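33 kDa chaperonin (Thermotoga maritima, PDB 1VQ0) probably acts as a redox-regulated molecular chaperone that protects thermally unfolding and oxidatively damaged proteins from irreversible aggregation. Local coordinates at residues Y241-N246 / K276-R281. Residues are numbered along the deposited sequence; the frame is centred on the assembly and turned at random.
Sequences YKCDCN and KWCNTR. With ZN (zinc ion), chain C.
With SG anti to the backbone N in Cys-243 (chi1 -165°), but lodged between N and the carbonyl carbon in Cys-245 and Cys-278, the three thiolates converge on one zinc ion. Its bonds measure 2.3 Å to Cys-243 SG and 2.4 Å to Cys-278 SG; Cys-245 SG and, one residue before 276-281, Cys-275 SG complete a four-cysteine site. Each loop also turns a backbone N-H toward one of its own sulfurs, Cys-245 N to Cys-243 SG and Thr-280 N to Cys-278 SG, weak bonds that may temper the thiolate charge. Beside the metal, Cys-243 CB meets Cys-278 CB at 3.9 Å, and Cys-243 SG lies obliquely off the five-membered ring of Trp-277. The Tyr-241 hydroxyl accepts from Gly-97 N and donates to Trp-277 O, 2.6 Å from OH, in the plane of the phenol ring and nearly in line with the C=O bond (166°). A phenylalanine at Tyr-241 would probably leave both Trp-277 O and Gly-97 N without their partner and tie the 276-281 loop less firmly to 241-246. The reduced, zinc-bound cysteines are consistent with the inactive state of Hsp33 chaperones. Around the site, Tyr-241, ending strand 235-241, packs against helix 32-42, while Trp-277 reaches strand 84-90; the metal joins the loop leading into helix 247-255 to the turn between strands 271-274 and 281-284.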
ATOM      1  N   TYR A 241     -10.052  -4.604  24.711  1.00 30.86           N
ATOM      2  CA  TYR A 241      -8.707  -4.115  24.523  1.00 30.30           C
ATOM      3  C   TYR A 241      -7.773  -5.286  24.845  1.00 31.95           C
ATOM      4  O   TYR A 241      -7.875  -5.894  25.914  1.00 32.80           O
ATOM      5  CB  TYR A 241      -8.402  -2.883  25.409  1.00 30.41           C
ATOM      6  CG  TYR A 241      -7.280  -2.039  24.889  1.00 30.13           C
ATOM      7  CD1 TYR A 241      -5.977  -2.360  25.166  1.00 29.92           C
ATOM      8  CD2 TYR A 241      -7.534  -0.987  24.034  1.00 29.66           C
ATOM      9  CE1 TYR A 241      -4.942  -1.616  24.644  1.00 27.99           C
ATOM     10  CE2 TYR A 241      -6.521  -0.241  23.490  1.00 28.65           C
ATOM     11  CZ  TYR A 241      -5.221  -0.554  23.809  1.00 27.82           C
ATOM     12  OH  TYR A 241      -4.192   0.193  23.280  1.00 29.99           O
ATOM     13  N   LYS A 242      -6.855  -5.605  23.939  1.00 32.25           N
ATOM     14  CA  LYS A 242      -5.884  -6.640  24.236  1.00 32.44           C
ATOM     15  C   LYS A 242      -4.587  -6.468  23.464  1.00 31.73           C
ATOM     16  O   LYS A 242      -4.601  -6.150  22.302  1.00 32.31           O
ATOM     17  CB  LYS A 242      -6.475  -8.026  23.966  1.00 33.21           C
ATOM     18  CG  LYS A 242      -5.869  -9.092  24.873  1.00 39.60           C
ATOM     19  CD  LYS A 242      -6.253 -10.497  24.430  1.00 48.71           C
ATOM     20  CE  LYS A 242      -5.244 -11.523  24.958  1.00 52.94           C
ATOM     21  NZ  LYS A 242      -5.938 -12.775  25.303  1.00 53.71           N
ATOM     22  N   CYS A 243      -3.474  -6.718  24.157  1.00 30.38           N
ATOM     23  CA  CYS A 243      -2.135  -6.730  23.616  1.00 30.43           C
ATOM     24  C   CYS A 243      -1.489  -8.125  23.877  1.00 31.29           C
ATOM     25  O   CYS A 243      -1.946  -8.845  24.707  1.00 31.01           O
ATOM     26  CB  CYS A 243      -1.308  -5.646  24.279  1.00 29.50           C
ATOM     27  SG  CYS A 243       0.207  -5.285  23.416  1.00 29.67           S
ATOM     28  N   ASP A 244      -0.462  -8.482  23.105  1.00 32.71           N
ATOM     29  CA  ASP A 244       0.229  -9.746  23.194  1.00 34.99           C
ATOM     30  C   ASP A 244       1.650  -9.526  23.728  1.00 35.97           C
ATOM     31  O   ASP A 244       2.458 -10.433  23.724  1.00 37.50           O
ATOM     32  CB  ASP A 244       0.289 -10.480  21.817  1.00 34.36           C
ATOM     33  CG  ASP A 244       1.166  -9.747  20.792  1.00 38.20           C
ATOM     34  OD1 ASP A 244       1.543  -8.616  21.059  1.00 38.83           O
ATOM     35  OD2 ASP A 244       1.534 -10.206  19.697  1.00 45.23           O
ATOM     36  N   CYS A 245       1.990  -8.323  24.164  1.00 37.61           N
ATOM     37  CA  CYS A 245       3.298  -8.166  24.783  1.00 38.41           C
ATOM     38  C   CYS A 245       3.367  -8.947  26.104  1.00 39.51           C
ATOM     39  O   CYS A 245       2.364  -9.275  26.734  1.00 38.91           O
ATOM     40  CB  CYS A 245       3.619  -6.706  25.026  1.00 39.11           C
ATOM     41  SG  CYS A 245       2.653  -5.932  26.353  1.00 40.75           S
ATOM     42  N   ASN A 246       4.597  -9.274  26.470  1.00 40.21           N
ATOM     43  CA  ASN A 246       4.923  -9.923  27.715  1.00 40.27           C
ATOM     44  C   ASN A 246       6.419  -9.711  27.936  1.00 40.02           C
ATOM     45  O   ASN A 246       7.118  -9.117  27.099  1.00 40.84           O
ATOM     46  CB  ASN A 246       4.565 -11.409  27.719  1.00 40.16           C
ATOM     47  CG  ASN A 246       5.341 -12.211  26.685  1.00 40.54           C
ATOM     48  OD1 ASN A 246       6.525 -12.007  26.474  1.00 40.96           O
ATOM     49  ND2 ASN A 246       4.666 -13.150  26.059  1.00 38.58           N
ATOM     50  N   LYS A 276       4.431  -0.024  22.918  1.00 37.36           N
ATOM     51  CA  LYS A 276       3.791   1.145  22.303  1.00 36.84           C
ATOM     52  C   LYS A 276       2.274   0.930  22.214  1.00 35.28           C
ATOM     53  O   LYS A 276       1.522   1.894  22.147  1.00 34.80           O
ATOM     54  CB  LYS A 276       4.396   1.436  20.920  1.00 36.18           C
ATOM     55  CG  LYS A 276       4.026   0.378  19.832  1.00 36.91           C
ATOM     56  CD  LYS A 276       4.793   0.570  18.507  1.00 35.58           C
ATOM     57  CE  LYS A 276       4.379  -0.553  17.524  1.00 32.69           C
ATOM     58  NZ  LYS A 276       4.514  -0.196  16.066  1.00 27.94           N
ATOM     59  N   TRP A 277       1.836  -0.329  22.181  1.00 34.10           N
ATOM     60  CA  TRP A 277       0.404  -0.621  22.031  1.00 34.78           C
ATOM     61  C   TRP A 277      -0.448  -0.465  23.300  1.00 35.79           C
ATOM     62  O   TRP A 277      -1.629  -0.050  23.253  1.00 37.18           O
ATOM     63  CB  TRP A 277       0.186  -2.000  21.472  1.00 33.70           C
ATOM     64  CG  TRP A 277       0.683  -2.280  20.078  1.00 30.40           C
ATOM     65  CD1 TRP A 277       1.808  -2.961  19.783  1.00 33.10           C
ATOM     66  CD2 TRP A 277       0.065  -1.970  18.802  1.00 29.55           C
ATOM     67  NE1 TRP A 277       1.969  -3.057  18.428  1.00 34.84           N
ATOM     68  CE2 TRP A 277       0.890  -2.505  17.800  1.00 27.95           C
ATOM     69  CE3 TRP A 277      -1.085  -1.288  18.406  1.00 26.87           C
ATOM     70  CZ2 TRP A 277       0.604  -2.392  16.430  1.00 27.73           C
ATOM     71  CZ3 TRP A 277      -1.395  -1.198  17.058  1.00 26.97           C
ATOM     72  CH2 TRP A 277      -0.535  -1.714  16.070  1.00 30.87           C
ATOM     73  N   CYS A 278       0.129  -0.802  24.441  1.00 35.95           N
ATOM     74  CA  CYS A 278      -0.631  -0.761  25.684  1.00 36.57           C
ATOM     75  C   CYS A 278       0.103   0.017  26.803  1.00 36.70           C
ATOM     76  O   CYS A 278      -0.424   0.147  27.912  1.00 37.28           O
ATOM     77  CB  CYS A 278      -0.980  -2.178  26.138  1.00 35.09           C
ATOM     78  SG  CYS A 278       0.444  -3.043  26.787  1.00 39.14           S
ATOM     79  N   ASN A 279       1.281   0.562  26.492  1.00 36.05           N
ATOM     80  CA  ASN A 279       2.030   1.376  27.437  1.00 36.24           C
ATOM     81  C   ASN A 279       2.426   0.594  28.722  1.00 37.28           C
ATOM     82  O   ASN A 279       2.660   1.176  29.756  1.00 37.31           O
ATOM     83  CB  ASN A 279       1.224   2.618  27.831  1.00 35.89           C
ATOM     84  CG  ASN A 279       2.099   3.737  28.399  1.00 35.84           C
ATOM     85  OD1 ASN A 279       3.291   3.762  28.174  1.00 38.15           O
ATOM     86  ND2 ASN A 279       1.492   4.662  29.102  1.00 28.12           N
ATOM     87  N   THR A 280       2.488  -0.724  28.645  1.00 38.23           N
ATOM     88  CA  THR A 280       3.135  -1.514  29.676  1.00 38.80           C
ATOM     89  C   THR A 280       4.659  -1.341  29.593  1.00 39.16           C
ATOM     90  O   THR A 280       5.264  -1.475  28.516  1.00 39.28           O
ATOM     91  CB  THR A 280       2.779  -2.971  29.550  1.00 39.37           C
ATOM     92  OG1 THR A 280       1.368  -3.108  29.667  1.00 37.10           O
ATOM     93  CG2 THR A 280       3.365  -3.784  30.755  1.00 37.83           C
ATOM     94  N   ARG A 281       5.225  -1.040  30.760  1.00 38.90           N
ATOM     95  CA  ARG A 281       6.651  -0.859  31.001  1.00 38.71           C
ATOM     96  C   ARG A 281       7.270  -2.113  31.629  1.00 38.54           C
ATOM     97  O   ARG A 281       6.714  -2.711  32.533  1.00 38.96           O
ATOM     98  CB  ARG A 281       6.868   0.304  31.963  1.00 37.98           C
ATOM     99  CG  ARG A 281       8.345   0.690  32.201  1.00 40.36           C
ATOM    100  CD  ARG A 281       8.536   1.903  33.195  1.00 44.01           C
ATOM    101  NE  ARG A 281       7.652   3.000  32.824  1.00 52.02           N
ATOM    102  CZ  ARG A 281       7.913   3.913  31.868  1.00 59.12           C
ATOM    103  NH1 ARG A 281       9.077   3.929  31.222  1.00 58.22           N
ATOM    104  NH2 ARG A 281       7.002   4.842  31.571  1.00 62.16           N
TER
HETATM  105 ZN    ZN C 300       1.536  -4.313  25.059  1.00 40.42          ZN